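Local structure of putative polysaccharide binding proteins (DUF1812) (Bacteroides thetaiotaomicron VPI-5482, 3GF8) at residues V39-F44 with F79-G84; Y125-N130 with N144-T149; R224-E229 with V236-L241. The protein is of unknown biochemical function but is probably an outer-membrane lipoprotein of the FimB/Mfa2 family that takes part in fimbrial assembly. One frame throughout, in Å; residues are numbered along the deposited sequence. Where two conformers were deposited one is given.

Interaction 1 (V39-F44 with F79-G84); sequences VELYVF and FMAWAG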
ATOM      1  N   VAL A  39      10.712   9.915   6.776  1.00 21.55           N
ATOM      2  CA  VAL A  39      10.645  10.396   5.403  1.00 19.20           C
ATOM      3  C   VAL A  39      12.063  10.347   4.864  1.00 21.51           C
ATOM      4  O   VAL A  39      13.021  10.584   5.613  1.00 22.75           O
ATOM      5  CB  VAL A  39      10.033  11.792   5.331  1.00 17.26           C
ATOM      6  CG1 VAL A  39       8.559  11.749   5.710  1.00 22.03           C
ATOM      7  CG2 VAL A  39      10.783  12.796   6.297  1.00 19.88           C
ATOM      8  N   GLU A  40      12.207  10.014   3.579  1.00 20.65           N
ATOM      9  CA  GLU A  40      13.490  10.088   2.943  1.00 19.68           C
ATOM     10  C   GLU A  40      13.306  10.775   1.602  1.00 21.92           C
ATOM     11  O   GLU A  40      12.657  10.242   0.685  1.00 24.40           O
ATOM     12  CB  GLU A  40      14.100   8.708   2.819  1.00 19.74           C
ATOM     13  CG  GLU A  40      15.540   8.680   2.217  1.00 27.82           C
ATOM     14  CD  GLU A  40      16.206   7.293   2.358  1.00 31.16           C
ATOM     15  OE1 GLU A  40      15.823   6.318   1.645  1.00 30.49           O
ATOM     16  OE2 GLU A  40      17.094   7.174   3.214  1.00 29.01           O
ATOM     17  N   LEU A  41      13.852  11.987   1.521  1.00 24.01           N
ATOM     18  CA  LEU A  41      13.709  12.854   0.342  1.00 26.22           C
ATOM     19  C   LEU A  41      14.856  12.561  -0.629  1.00 25.95           C
ATOM     20  O   LEU A  41      16.011  12.532  -0.228  1.00 24.10           O
ATOM     21  CB  LEU A  41      13.756  14.335   0.749  1.00 25.58           C
ATOM     22  CG  LEU A  41      13.391  15.376  -0.325  1.00 26.37           C
ATOM     23  CD1 LEU A  41      11.905  15.438  -0.541  1.00 24.23           C
ATOM     24  CD2 LEU A  41      13.943  16.762   0.027  1.00 23.41           C
ATOM     25  N   TYR A  42      14.521  12.362  -1.894  1.00 23.45           N
ATOM     26  CA  TYR A  42      15.511  12.170  -2.944  1.00 24.46           C
ATOM     27  C   TYR A  42      15.546  13.462  -3.788  1.00 25.29           C
ATOM     28  O   TYR A  42      14.489  13.959  -4.195  1.00 27.53           O
ATOM     29  CB  TYR A  42      15.117  10.921  -3.771  1.00 24.89           C
ATOM     30  CG  TYR A  42      15.387   9.634  -3.017  1.00 28.83           C
ATOM     31  CD1 TYR A  42      14.557   9.218  -1.991  1.00 24.61           C
ATOM     32  CD2 TYR A  42      16.525   8.866  -3.288  1.00 32.61           C
ATOM     33  CE1 TYR A  42      14.843   8.055  -1.249  1.00 29.31           C
ATOM     34  CE2 TYR A  42      16.795   7.696  -2.581  1.00 29.63           C
ATOM     35  CZ  TYR A  42      15.956   7.304  -1.557  1.00 31.95           C
ATOM     36  OH  TYR A  42      16.231   6.152  -0.858  1.00 30.65           O
ATOM     37  N   VAL A  43      16.741  13.989  -4.048  1.00 22.53           N
ATOM     38  CA  VAL A  43      16.916  15.231  -4.808  1.00 21.22           C
ATOM     39  C   VAL A  43      17.732  14.992  -6.073  1.00 23.29           C
ATOM     40  O   VAL A  43      18.809  14.413  -6.037  1.00 24.54           O
ATOM     41  CB  VAL A  43      17.576  16.321  -3.972  1.00 23.39           C
ATOM     42  CG1 VAL A  43      17.765  17.617  -4.815  1.00 27.03           C
ATOM     43  CG2 VAL A  43      16.750  16.610  -2.728  1.00 19.89           C
ATOM     44  N   PHE A  44      17.179  15.415  -7.199  1.00 25.02           N
ATOM     45  CA  PHE A  44      17.784  15.255  -8.497  1.00 26.12           C
ATOM     46  C   PHE A  44      17.892  16.655  -9.116  1.00 29.53           C
ATOM     47  O   PHE A  44      17.115  17.543  -8.792  1.00 31.40           O
ATOM     48  CB  PHE A  44      16.900  14.359  -9.369  1.00 24.99           C
ATOM     49  CG  PHE A  44      16.762  12.954  -8.856  1.00 28.64           C
ATOM     50  CD1 PHE A  44      15.786  12.634  -7.933  1.00 23.95           C
ATOM     51  CD2 PHE A  44      17.619  11.949  -9.295  1.00 31.45           C
ATOM     52  CE1 PHE A  44      15.670  11.324  -7.449  1.00 32.01           C
ATOM     53  CE2 PHE A  44      17.501  10.652  -8.823  1.00 30.07           C
ATOM     54  CZ  PHE A  44      16.529  10.342  -7.897  1.00 27.66           C
ATOM     55  N   PHE A  79      12.216  16.687  -6.735  1.00 23.72           N
ATOM     56  CA  PHE A  79      12.204  15.981  -5.465  1.00 23.67           C
ATOM     57  C   PHE A  79      11.147  14.909  -5.540  1.00 25.90           C
ATOM     58  O   PHE A  79      10.109  15.071  -6.206  1.00 27.17           O
ATOM     59  CB  PHE A  79      11.801  16.851  -4.249  1.00 23.96           C
ATOM     60  CG  PHE A  79      12.705  18.046  -3.928  1.00 23.00           C
ATOM     61  CD1 PHE A  79      13.913  18.280  -4.565  1.00 27.69           C
ATOM     62  CD2 PHE A  79      12.306  18.932  -2.909  1.00 23.16           C
ATOM     63  CE1 PHE A  79      14.688  19.410  -4.228  1.00 21.20           C
ATOM     64  CE2 PHE A  79      13.050  20.034  -2.565  1.00 27.44           C
ATOM     65  CZ  PHE A  79      14.266  20.280  -3.219  1.00 17.07           C
HETATM   66  N   MSE A  80      11.410  13.822  -4.822  1.00 26.62           N
HETATM   67  CA  MSE A  80      10.409  12.818  -4.527  0.90 25.00           C
HETATM   68  C   MSE A  80      10.799  12.206  -3.194  1.00 24.93           C
HETATM   69  O   MSE A  80      11.829  12.562  -2.650  1.00 28.04           O
HETATM   70  CB  MSE A  80      10.237  11.789  -5.681  0.90 24.01           C
HETATM   71  CG  MSE A  80      11.447  11.004  -6.128  0.90 22.95           C
HETATM   72 SE   MSE A  80      11.853   9.530  -4.990  0.68 23.89          SE
HETATM   73  CE  MSE A  80      10.217   8.442  -5.134  0.90 29.95           C
ATOM     74  N   ALA A  81       9.961  11.334  -2.637  1.00 24.58           N
ATOM     75  CA  ALA A  81      10.314  10.707  -1.385  1.00 23.11           C
ATOM     76  C   ALA A  81       9.741   9.301  -1.246  1.00 23.94           C
ATOM     77  O   ALA A  81       8.826   8.931  -1.963  1.00 21.54           O
ATOM     78  CB  ALA A  81       9.885  11.566  -0.219  1.00 18.60           C
ATOM     79  N   TRP A  82      10.357   8.514  -0.353  1.00 23.36           N
ATOM     80  CA  TRP A  82       9.751   7.304   0.197  1.00 24.18           C
ATOM     81  C   TRP A  82       9.690   7.528   1.697  1.00 23.48           C
ATOM     82  O   TRP A  82      10.639   8.031   2.311  1.00 22.63           O
ATOM     83  CB  TRP A  82      10.597   6.072  -0.087  1.00 25.92           C
ATOM     84  CG  TRP A  82      10.545   5.574  -1.477  1.00 24.88           C
ATOM     85  CD1 TRP A  82      11.558   5.613  -2.403  1.00 25.45           C
ATOM     86  CD2 TRP A  82       9.431   4.931  -2.124  1.00 22.87           C
ATOM     87  NE1 TRP A  82      11.134   5.039  -3.583  1.00 31.62           N
ATOM     88  CE2 TRP A  82       9.840   4.611  -3.437  1.00 18.23           C
ATOM     89  CE3 TRP A  82       8.133   4.587  -1.713  1.00 21.12           C
ATOM     90  CZ2 TRP A  82       8.997   3.977  -4.346  1.00 32.14           C
ATOM     91  CZ3 TRP A  82       7.299   3.956  -2.606  1.00 25.96           C
ATOM     92  CH2 TRP A  82       7.728   3.646  -3.906  1.00 29.63           C
ATOM     93  N   ALA A  83       8.546   7.195   2.279  1.00 24.84           N
ATOM     94  CA  ALA A  83       8.312   7.437   3.682  1.00 23.86           C
ATOM     95  C   ALA A  83       7.924   6.109   4.320  1.00 23.19           C
ATOM     96  O   ALA A  83       7.242   5.290   3.710  1.00 23.46           O
ATOM     97  CB  ALA A  83       7.215   8.515   3.891  1.00 20.39           C
ATOM     98  N   GLY A  84       8.377   5.922   5.561  1.00 24.17           N
ATOM     99  CA  GLY A  84       8.188   4.669   6.270  1.00 24.94           C
ATOM    100  C   GLY A  84       9.108   3.498   5.927  1.00 23.83           C
ATOM    101  O   GLY A  84       9.002   2.479   6.585  1.00 22.22           O
TER
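Tyr42 and Met80 face each other as a hydrogen-bonded pair within an antiparallel ladder, a worked example of how a strand pair combines a polar seam with two dissimilar faces. The seam is backbone. Tyr42 N reaches Met80 O at 2.8 Å in a nearly straight bond (172°), Met80 N answers to Tyr42 O, and Glu40 and Trp82 repeat the pattern at the next hydrogen-bonded pair. Between these rungs the carbonyls also receive CA-H groups, such as Phe79 CA on Tyr42 O at 3.3 Å.

One face is wholly apolar. Leu41 CD2 sits over one face of the Phe79 ring, toward its rim, while Val43 CG1 comes to 3.6 Å from Phe79 CE1. Further along, Val39 CG1 touches Ala83 CB.

The other face mixes selenium, rings and charge. Met80, present as selenomethionine, curls through chi1 58° and further bends, and in the conformer described here SE lies 3.8 Å from Tyr42 CB and 4.8 Å from the centroid of the Tyr42 ring, an oblique Met-aromatic contact. Tyr42 CE1 meets the edge of the Trp82 indole at CD1. On the same strand, Tyr42 OH donates to Glu40 OE1 at 2.5 Å from above the carboxylate plane; Glu40 OE2 has its own mate, Lys53, in a salt bridge.

Strand 38-44 runs between strands 50-57 and 75-83, the latter paired on its other side with strand 124-133. Val18 of strand 16-21 packs on Leu41 and Phe79, and Leu104, from a loop, covers Met80 on the opposite face.

Interaction 2 (Y125-N130 with N144-T149); sequences YGEVIN and NLIRDT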
ATOM      1  N   TYR A 125       4.564   6.668  -0.745  1.00 28.30           N
ATOM      2  CA  TYR A 125       5.275   7.197  -1.908  1.00 25.09           C
ATOM      3  C   TYR A 125       5.060   8.700  -1.980  1.00 25.81           C
ATOM      4  O   TYR A 125       3.946   9.192  -1.811  1.00 22.80           O
ATOM      5  CB  TYR A 125       4.766   6.517  -3.177  1.00 24.83           C
ATOM      6  CG  TYR A 125       5.265   7.175  -4.426  1.00 23.94           C
ATOM      7  CD1 TYR A 125       6.570   6.966  -4.867  1.00 16.48           C
ATOM      8  CD2 TYR A 125       4.439   8.016  -5.175  1.00 24.24           C
ATOM      9  CE1 TYR A 125       7.045   7.580  -6.021  1.00 28.59           C
ATOM     10  CE2 TYR A 125       4.898   8.628  -6.336  1.00 27.11           C
ATOM     11  CZ  TYR A 125       6.209   8.425  -6.748  1.00 29.27           C
ATOM     12  OH  TYR A 125       6.674   9.044  -7.875  1.00 21.97           O
ATOM     13  N   GLY A 126       6.147   9.438  -2.193  1.00 26.87           N
ATOM     14  CA  GLY A 126       6.100  10.886  -2.257  1.00 26.60           C
ATOM     15  C   GLY A 126       6.236  11.255  -3.695  1.00 27.02           C
ATOM     16  O   GLY A 126       7.277  10.992  -4.292  1.00 27.35           O
ATOM     17  N   GLU A 127       5.200  11.877  -4.253  1.00 24.57           N
ATOM     18  CA  GLU A 127       5.175  12.160  -5.688  1.00 24.99           C
ATOM     19  C   GLU A 127       6.259  13.172  -6.092  1.00 25.74           C
ATOM     20  O   GLU A 127       6.713  14.006  -5.261  1.00 25.32           O
ATOM     21  CB  GLU A 127       3.800  12.676  -6.116  1.00 26.33           C
ATOM     22  CG  GLU A 127       2.635  11.892  -5.517  1.00 30.36           C
ATOM     23  CD  GLU A 127       1.308  12.326  -6.091  1.00 29.71           C
ATOM     24  OE1 GLU A 127       1.058  12.017  -7.262  1.00 25.95           O
ATOM     25  OE2 GLU A 127       0.508  12.951  -5.370  1.00 34.34           O
ATOM     26  N   VAL A 128       6.689  13.060  -7.353  1.00 23.63           N
ATOM     27  CA  VAL A 128       7.772  13.879  -7.912  1.00 25.41           C
ATOM     28  C   VAL A 128       7.296  15.322  -8.101  1.00 26.20           C
ATOM     29  O   VAL A 128       6.223  15.535  -8.629  1.00 28.89           O
ATOM     30  CB  VAL A 128       8.246  13.340  -9.286  1.00 25.04           C
ATOM     31  CG1 VAL A 128       9.261  14.298  -9.950  1.00 26.49           C
ATOM     32  CG2 VAL A 128       8.816  11.976  -9.155  1.00 18.98           C
ATOM     33  N   ILE A 129       8.083  16.297  -7.653  1.00 28.09           N
ATOM     34  CA  ILE A 129       7.780  17.708  -7.887  1.00 28.14           C
ATOM     35  C   ILE A 129       8.970  18.432  -8.534  1.00 29.50           C
ATOM     36  O   ILE A 129      10.143  18.059  -8.338  1.00 28.38           O
ATOM     37  CB  ILE A 129       7.393  18.407  -6.575  1.00 31.16           C
ATOM     38  CG1 ILE A 129       8.520  18.278  -5.539  1.00 26.81           C
ATOM     39  CG2 ILE A 129       6.086  17.810  -6.007  1.00 21.62           C
ATOM     40  CD1 ILE A 129       8.397  19.263  -4.387  1.00 21.12           C
ATOM     41  N   ASN A 130       8.675  19.461  -9.321  1.00 29.17           N
ATOM     42  CA  ASN A 130       9.723  20.321  -9.871  1.00 28.64           C
ATOM     43  C   ASN A 130       9.939  21.452  -8.923  1.00 26.48           C
ATOM     44  O   ASN A 130       8.997  22.030  -8.466  1.00 30.49           O
ATOM     45  CB  ASN A 130       9.323  20.854 -11.235  1.00 28.28           C
ATOM     46  CG  ASN A 130       9.208  19.752 -12.245  1.00 32.36           C
ATOM     47  OD1 ASN A 130      10.191  19.063 -12.529  1.00 38.07           O
ATOM     48  ND2 ASN A 130       7.997  19.543 -12.774  1.00 32.46           N
ATOM     49  N   ASN A 144       3.555  15.279  -1.569  1.00 26.43           N
ATOM     50  CA  ASN A 144       2.295  14.587  -1.385  1.00 27.09           C
ATOM     51  C   ASN A 144       2.475  13.059  -1.300  1.00 25.16           C
ATOM     52  O   ASN A 144       3.026  12.455  -2.210  1.00 24.55           O
ATOM     53  CB  ASN A 144       1.332  14.917  -2.511  1.00 25.54           C
ATOM     54  CG  ASN A 144      -0.018  14.351  -2.262  1.00 22.96           C
ATOM     55  OD1 ASN A 144      -0.623  14.615  -1.237  1.00 28.69           O
ATOM     56  ND2 ASN A 144      -0.477  13.504  -3.166  1.00 28.00           N
ATOM     57  N   LEU A 145       1.974  12.474  -0.211  1.00 23.98           N
ATOM     58  CA  LEU A 145       2.213  11.060   0.113  1.00 26.10           C
ATOM     59  C   LEU A 145       1.009  10.195  -0.187  1.00 27.02           C
ATOM     60  O   LEU A 145      -0.140  10.543   0.180  1.00 25.59           O
ATOM     61  CB  LEU A 145       2.567  10.882   1.597  1.00 22.70           C
ATOM     62  CG  LEU A 145       3.901  11.484   1.986  1.00 26.49           C
ATOM     63  CD1 LEU A 145       4.152  11.362   3.535  1.00 25.61           C
ATOM     64  CD2 LEU A 145       4.972  10.838   1.144  1.00 19.84           C
ATOM     65  N   ILE A 146       1.299   9.057  -0.809  1.00 26.41           N
ATOM     66  CA  ILE A 146       0.311   8.058  -1.197  1.00 24.67           C
ATOM     67  C   ILE A 146       0.656   6.729  -0.537  1.00 25.65           C
ATOM     68  O   ILE A 146       1.788   6.226  -0.681  1.00 26.54           O
ATOM     69  CB  ILE A 146       0.343   7.890  -2.736  1.00 27.60           C
ATOM     70  CG1 ILE A 146      -0.107   9.203  -3.414  1.00 30.06           C
ATOM     71  CG2 ILE A 146      -0.533   6.706  -3.193  1.00 21.19           C
ATOM     72  CD1 ILE A 146      -0.014   9.146  -4.858  1.00 34.13           C
ATOM     73  N   ARG A 147      -0.317   6.129   0.145  1.00 24.85           N
ATOM     74  CA  ARG A 147      -0.063   4.910   0.869  1.00 25.14           C
ATOM     75  C   ARG A 147      -0.043   3.756  -0.073  1.00 25.03           C
ATOM     76  O   ARG A 147      -0.958   3.596  -0.887  1.00 23.76           O
ATOM     77  CB  ARG A 147      -1.082   4.672   1.982  1.00 25.62           C
ATOM     78  CG  ARG A 147      -0.705   3.502   2.843  1.00 24.84           C
ATOM     79  CD  ARG A 147      -1.445   3.470   4.182  1.00 25.46           C
ATOM     80  NE  ARG A 147      -1.442   2.114   4.724  1.00 21.14           N
ATOM     81  CZ  ARG A 147      -1.996   1.761   5.871  1.00 24.72           C
ATOM     82  NH1 ARG A 147      -2.646   2.640   6.617  1.00 24.45           N
ATOM     83  NH2 ARG A 147      -1.911   0.513   6.276  1.00 27.24           N
ATOM     84  N   ASP A 148       1.015   2.944   0.036  1.00 24.50           N
ATOM     85  CA  ASP A 148       1.235   1.844  -0.906  1.00 24.19           C
ATOM     86  C   ASP A 148       0.951   0.459  -0.311  1.00 23.41           C
ATOM     87  O   ASP A 148       0.691  -0.519  -1.047  1.00 24.95           O
ATOM     88  CB  ASP A 148       2.696   1.884  -1.397  1.00 27.17           C
ATOM     89  CG  ASP A 148       2.912   2.821  -2.582  1.00 24.56           C
ATOM     90  OD1 ASP A 148       1.944   3.409  -3.115  1.00 24.39           O
ATOM     91  OD2 ASP A 148       4.083   2.962  -2.987  1.00 26.42           O
ATOM     92  N   THR A 149       1.049   0.350   1.008  1.00 23.32           N
ATOM     93  CA  THR A 149       0.817  -0.908   1.678  1.00 20.94           C
ATOM     94  C   THR A 149      -0.647  -0.958   2.148  1.00 24.28           C
ATOM     95  O   THR A 149      -1.214   0.052   2.596  1.00 25.31           O
ATOM     96  CB  THR A 149       1.791  -1.116   2.823  1.00 20.67           C
ATOM     97  OG1 THR A 149       1.855   0.060   3.620  1.00 19.53           O
ATOM     98  CG2 THR A 149       3.178  -1.445   2.281  1.00 23.12           C
TER
HETATM   99  O   HOH W   1       4.658  15.418  -4.123  1.00 24.78           O
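Glu127 reaches across to Asn144, and its path illustrates how one long side chain can serve a strand pairing with both its aliphatic and its polar parts. With CG set beside the backbone N (chi1 -44°), the chain starts over the neighbouring strand. CB lies 4.0 Å from Asn144 O, and CG comes closer to that oxygen, at 3.4 Å. CG is also near Ile146 CD1, which then meets the carboxylate carbon: Glu127 CD to Ile146 CD1 is 3.7 Å, the two side chains crossing at about a right angle. OE1 remains beside the same methyl. OE2 takes the amide N-H of Asn144 ND2 in a bond close to straight (165°), with carboxylate and amide turned 51° apart; its modelled length of 2.5 Å is very short and should not be over-read. Lys21 NZ holds the other end of that amide, at OD1. Cutting Glu127 back to an alanine is likely to leave Asn144 ND2 without this acceptor and Ile146 CD1 without the cover of CG and CD.

The backbone fixes the base of the chain, because Glu127 N donates to Asn144 O at 3.0 Å. A water spans the next gap, giving a hydrogen bond to Glu127 O and accepting one from Asn144 N. Deeper in, Tyr125 and Ile146 exchange two bonds, each 2.8 Å between N and O. Leu145 CD2 packs 3.6 Å from Gly126 CA, close against the glycine backbone. The phenol of Tyr125 leads elsewhere, to His183 O.

The reciprocal bonds are those of an antiparallel pair, and because strands 124-133 and 139-158 follow one another in the chain, the two make a beta hairpin of the fimbrillin-superfamily fold.

Interaction 3 (R224-E229 with V236-L241); sequences RLVLTE and VFDINL
Arg224 and Asp238 join by a salt bridge, on the same side of the hairpin as Val226, and so exemplify a charged face set against a greasy one. Arg224 NH1 lies 2.7 Å from Asp238 OD2 and 3.3 Å from OD1, so a single nitrogen serves both oxygens. Both hydrogen bonds are weak, the nearer because it is bent to 129°. Arg224 CD lies 3.1 Å from Asp238 OD1, and the bend at chi3 (-78°) beyond it turns the guanidinium toward the carboxylate. Arg235 NH1 makes a second salt bridge to OD2.

Apolar contacts gather on the other face. Leu225 CB meets Ile239 CD1 at 4.0 Å, Leu225 CD2 approaches the edge of the Phe237 ring, and Leu227 CB touches Phe237 CB. Trp277 and Phe156 add to this layer.

Backbone bonds pair Leu225 with Ile239 in both directions. Leu227 N donates to Phe237 O, yet Leu227 O accepts from Val236 N at 2.9 Å: a classic beta bulge, with Val236 and Phe237 both opposite Leu227.

Paired with two arginines, the Asp238 carboxylate is probably stabilised as an anion, while the leucines and Phe237 keep the other face hydrophobic.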
ATOM      1  N   ARG A 224      -5.335 -11.779  -6.718  1.00 28.93           N
ATOM      2  CA  ARG A 224      -6.177 -12.897  -6.331  1.00 28.56           C
ATOM      3  C   ARG A 224      -6.223 -13.137  -4.848  1.00 27.41           C
ATOM      4  O   ARG A 224      -5.184 -13.060  -4.208  1.00 24.21           O
ATOM      5  CB  ARG A 224      -5.622 -14.187  -6.955  1.00 28.45           C
ATOM      6  CG  ARG A 224      -5.794 -14.257  -8.469  1.00 33.48           C
ATOM      7  CD  ARG A 224      -5.812 -15.694  -8.924  1.00 43.53           C
ATOM      8  NE  ARG A 224      -4.471 -16.233  -8.961  1.00 39.78           N
ATOM      9  CZ  ARG A 224      -4.131 -17.505  -8.768  1.00 38.75           C
ATOM     10  NH1 ARG A 224      -5.023 -18.434  -8.467  1.00 36.64           N
ATOM     11  NH2 ARG A 224      -2.848 -17.841  -8.856  1.00 39.31           N
ATOM     12  N   LEU A 225      -7.405 -13.510  -4.325  1.00 25.56           N
ATOM     13  CA  LEU A 225      -7.512 -14.095  -2.989  1.00 23.56           C
ATOM     14  C   LEU A 225      -7.798 -15.570  -3.220  1.00 23.93           C
ATOM     15  O   LEU A 225      -8.779 -15.921  -3.883  1.00 27.53           O
ATOM     16  CB  LEU A 225      -8.623 -13.449  -2.157  1.00 23.97           C
ATOM     17  CG  LEU A 225      -8.993 -14.138  -0.830  1.00 29.72           C
ATOM     18  CD1 LEU A 225      -7.810 -14.083   0.178  1.00 26.07           C
ATOM     19  CD2 LEU A 225     -10.263 -13.540  -0.198  1.00 19.19           C
ATOM     20  N   VAL A 226      -6.932 -16.426  -2.692  1.00 23.80           N
ATOM     21  CA  VAL A 226      -7.007 -17.875  -2.890  1.00 25.63           C
ATOM     22  C   VAL A 226      -6.962 -18.596  -1.544  1.00 25.30           C
ATOM     23  O   VAL A 226      -6.051 -18.393  -0.737  1.00 26.52           O
ATOM     24  CB  VAL A 226      -5.827 -18.403  -3.737  1.00 27.69           C
ATOM     25  CG1 VAL A 226      -5.984 -19.934  -4.000  1.00 22.49           C
ATOM     26  CG2 VAL A 226      -5.690 -17.616  -5.044  1.00 25.43           C
ATOM     27  N   LEU A 227      -7.966 -19.434  -1.317  1.00 26.10           N
ATOM     28  CA  LEU A 227      -8.039 -20.317  -0.173  1.00 25.93           C
ATOM     29  C   LEU A 227      -7.799 -21.759  -0.618  1.00 27.14           C
ATOM     30  O   LEU A 227      -8.354 -22.214  -1.617  1.00 30.11           O
ATOM     31  CB  LEU A 227      -9.409 -20.200   0.505  1.00 25.80           C
ATOM     32  CG  LEU A 227      -9.585 -19.079   1.515  1.00 25.64           C
ATOM     33  CD1 LEU A 227      -9.324 -17.664   0.940  1.00 21.99           C
ATOM     34  CD2 LEU A 227     -10.972 -19.179   2.086  1.00 28.41           C
ATOM     35  N   THR A 228      -6.995 -22.484   0.157  1.00 29.03           N
ATOM     36  CA  THR A 228      -6.617 -23.844  -0.164  1.00 31.55           C
ATOM     37  C   THR A 228      -6.868 -24.718   1.041  1.00 33.07           C
ATOM     38  O   THR A 228      -6.533 -24.369   2.166  1.00 31.26           O
ATOM     39  CB  THR A 228      -5.141 -23.940  -0.589  1.00 30.92           C
ATOM     40  OG1 THR A 228      -4.909 -23.048  -1.684  1.00 30.27           O
ATOM     41  CG2 THR A 228      -4.783 -25.386  -1.034  1.00 34.63           C
ATOM     42  N   GLU A 229      -7.516 -25.846   0.810  1.00 36.31           N
ATOM     43  CA  GLU A 229      -7.859 -26.723   1.909  1.00 41.99           C
ATOM     44  C   GLU A 229      -6.610 -27.435   2.419  1.00 42.35           C
ATOM     45  O   GLU A 229      -5.871 -28.043   1.637  1.00 38.63           O
ATOM     46  CB  GLU A 229      -8.875 -27.742   1.445  1.00 44.25           C
ATOM     47  CG  GLU A 229      -9.490 -28.495   2.565  1.00 47.56           C
ATOM     48  CD  GLU A 229     -10.448 -29.519   2.055  1.00 54.52           C
ATOM     49  OE1 GLU A 229     -10.025 -30.361   1.241  1.00 54.86           O
ATOM     50  OE2 GLU A 229     -11.620 -29.467   2.462  1.00 55.81           O
ATOM     51  N   VAL A 236     -10.227 -24.015  -2.904  1.00 31.37           N
ATOM     52  CA  VAL A 236     -11.686 -23.969  -2.745  1.00 29.26           C
ATOM     53  C   VAL A 236     -12.285 -22.614  -3.055  1.00 30.60           C
ATOM     54  O   VAL A 236     -13.502 -22.489  -3.131  1.00 31.73           O
ATOM     55  CB  VAL A 236     -12.110 -24.368  -1.312  1.00 29.08           C
ATOM     56  CG1 VAL A 236     -11.738 -25.844  -1.050  1.00 25.02           C
ATOM     57  CG2 VAL A 236     -11.458 -23.460  -0.284  1.00 28.83           C
ATOM     58  N   PHE A 237     -11.440 -21.594  -3.206  1.00 29.20           N
ATOM     59  CA  PHE A 237     -11.890 -20.218  -3.422  1.00 28.13           C
ATOM     60  C   PHE A 237     -10.768 -19.451  -4.112  1.00 29.01           C
ATOM     61  O   PHE A 237      -9.615 -19.468  -3.680  1.00 27.76           O
ATOM     62  CB  PHE A 237     -12.240 -19.564  -2.093  1.00 28.89           C
ATOM     63  CG  PHE A 237     -13.127 -18.323  -2.193  1.00 28.48           C
ATOM     64  CD1 PHE A 237     -14.422 -18.405  -2.674  1.00 32.34           C
ATOM     65  CD2 PHE A 237     -12.687 -17.099  -1.703  1.00 30.19           C
ATOM     66  CE1 PHE A 237     -15.248 -17.277  -2.698  1.00 25.86           C
ATOM     67  CE2 PHE A 237     -13.515 -15.962  -1.723  1.00 27.48           C
ATOM     68  CZ  PHE A 237     -14.779 -16.052  -2.226  1.00 32.31           C
ATOM     69  N   ASP A 238     -11.115 -18.770  -5.195  1.00 28.23           N
ATOM     70  CA  ASP A 238     -10.123 -18.127  -6.015  1.00 27.89           C
ATOM     71  C   ASP A 238     -10.770 -16.982  -6.746  1.00 28.58           C
ATOM     72  O   ASP A 238     -11.313 -17.187  -7.814  1.00 26.30           O
ATOM     73  CB  ASP A 238      -9.502 -19.127  -6.992  1.00 26.85           C
ATOM     74  CG  ASP A 238      -8.266 -18.562  -7.686  1.00 29.84           C
ATOM     75  OD1 ASP A 238      -7.993 -17.348  -7.565  1.00 34.93           O
ATOM     76  OD2 ASP A 238      -7.560 -19.329  -8.363  1.00 27.94           O
ATOM     77  N   ILE A 239     -10.690 -15.780  -6.163  1.00 27.81           N
ATOM     78  CA  ILE A 239     -11.393 -14.630  -6.706  1.00 26.52           C
ATOM     79  C   ILE A 239     -10.451 -13.483  -7.028  1.00 28.59           C
ATOM     80  O   ILE A 239      -9.265 -13.451  -6.623  1.00 29.76           O
ATOM     81  CB  ILE A 239     -12.613 -14.192  -5.826  1.00 28.42           C
ATOM     82  CG1 ILE A 239     -12.221 -13.805  -4.390  1.00 29.26           C
ATOM     83  CG2 ILE A 239     -13.606 -15.341  -5.729  1.00 26.21           C
ATOM     84  CD1 ILE A 239     -11.840 -12.375  -4.195  1.00 23.67           C
ATOM     85  N   ASN A 240     -10.972 -12.558  -7.820  1.00 29.06           N
ATOM     86  CA  ASN A 240     -10.216 -11.401  -8.245  1.00 27.62           C
ATOM     87  C   ASN A 240     -10.615 -10.314  -7.283  1.00 27.79           C
ATOM     88  O   ASN A 240     -11.712  -9.749  -7.349  1.00 26.98           O
ATOM     89  CB  ASN A 240     -10.534 -11.070  -9.704  1.00 28.55           C
ATOM     90  CG  ASN A 240      -9.872  -9.801 -10.178  1.00 30.06           C
ATOM     91  OD1 ASN A 240      -9.423  -8.982  -9.387  1.00 28.47           O
ATOM     92  ND2 ASN A 240      -9.823  -9.624 -11.488  1.00 29.81           N
ATOM     93  N   LEU A 241      -9.730 -10.077  -6.325  1.00 27.09           N
ATOM     94  CA  LEU A 241      -9.977  -9.144  -5.279  1.00 27.26           C
ATOM     95  C   LEU A 241     -10.140  -7.736  -5.849  1.00 28.01           C
ATOM     96  O   LEU A 241     -10.961  -6.947  -5.364  1.00 25.71           O
ATOM     97  CB  LEU A 241      -8.796  -9.189  -4.299  1.00 28.97           C
ATOM     98  CG  LEU A 241      -8.914  -8.334  -3.049  1.00 30.17           C
ATOM     99  CD1 LEU A 241     -10.110  -8.785  -2.250  1.00 25.72           C
ATOM    100  CD2 LEU A 241      -7.606  -8.396  -2.213  1.00 22.76           C
TER

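How the interactions relate
Interactions 1 and 2 form one continuous piece of sheet, their centres about 9 Å apart, because strand 75-83 of the first neighbours strand 124-133 of the second. Probable hydrogen bonds from Gly126 N to Ala81 O (2.7 Å) and from Ile129 N to Phe79 O (2.8 Å) stitch them together. The rings of Trp82 and Tyr125 meet edge-to-face at this seam, where Trp82 CZ3 also packs against Asp148 OD2. Interaction 3 lies across the chain's centre, in another sheet: its centre is about 36 Å from that of interaction 1 and about 31 Å from that of interaction 2, with no touch to either. Strand 139-158 links the two regions, carrying residues 144-149 and, further on, Phe156, which touches Leu225.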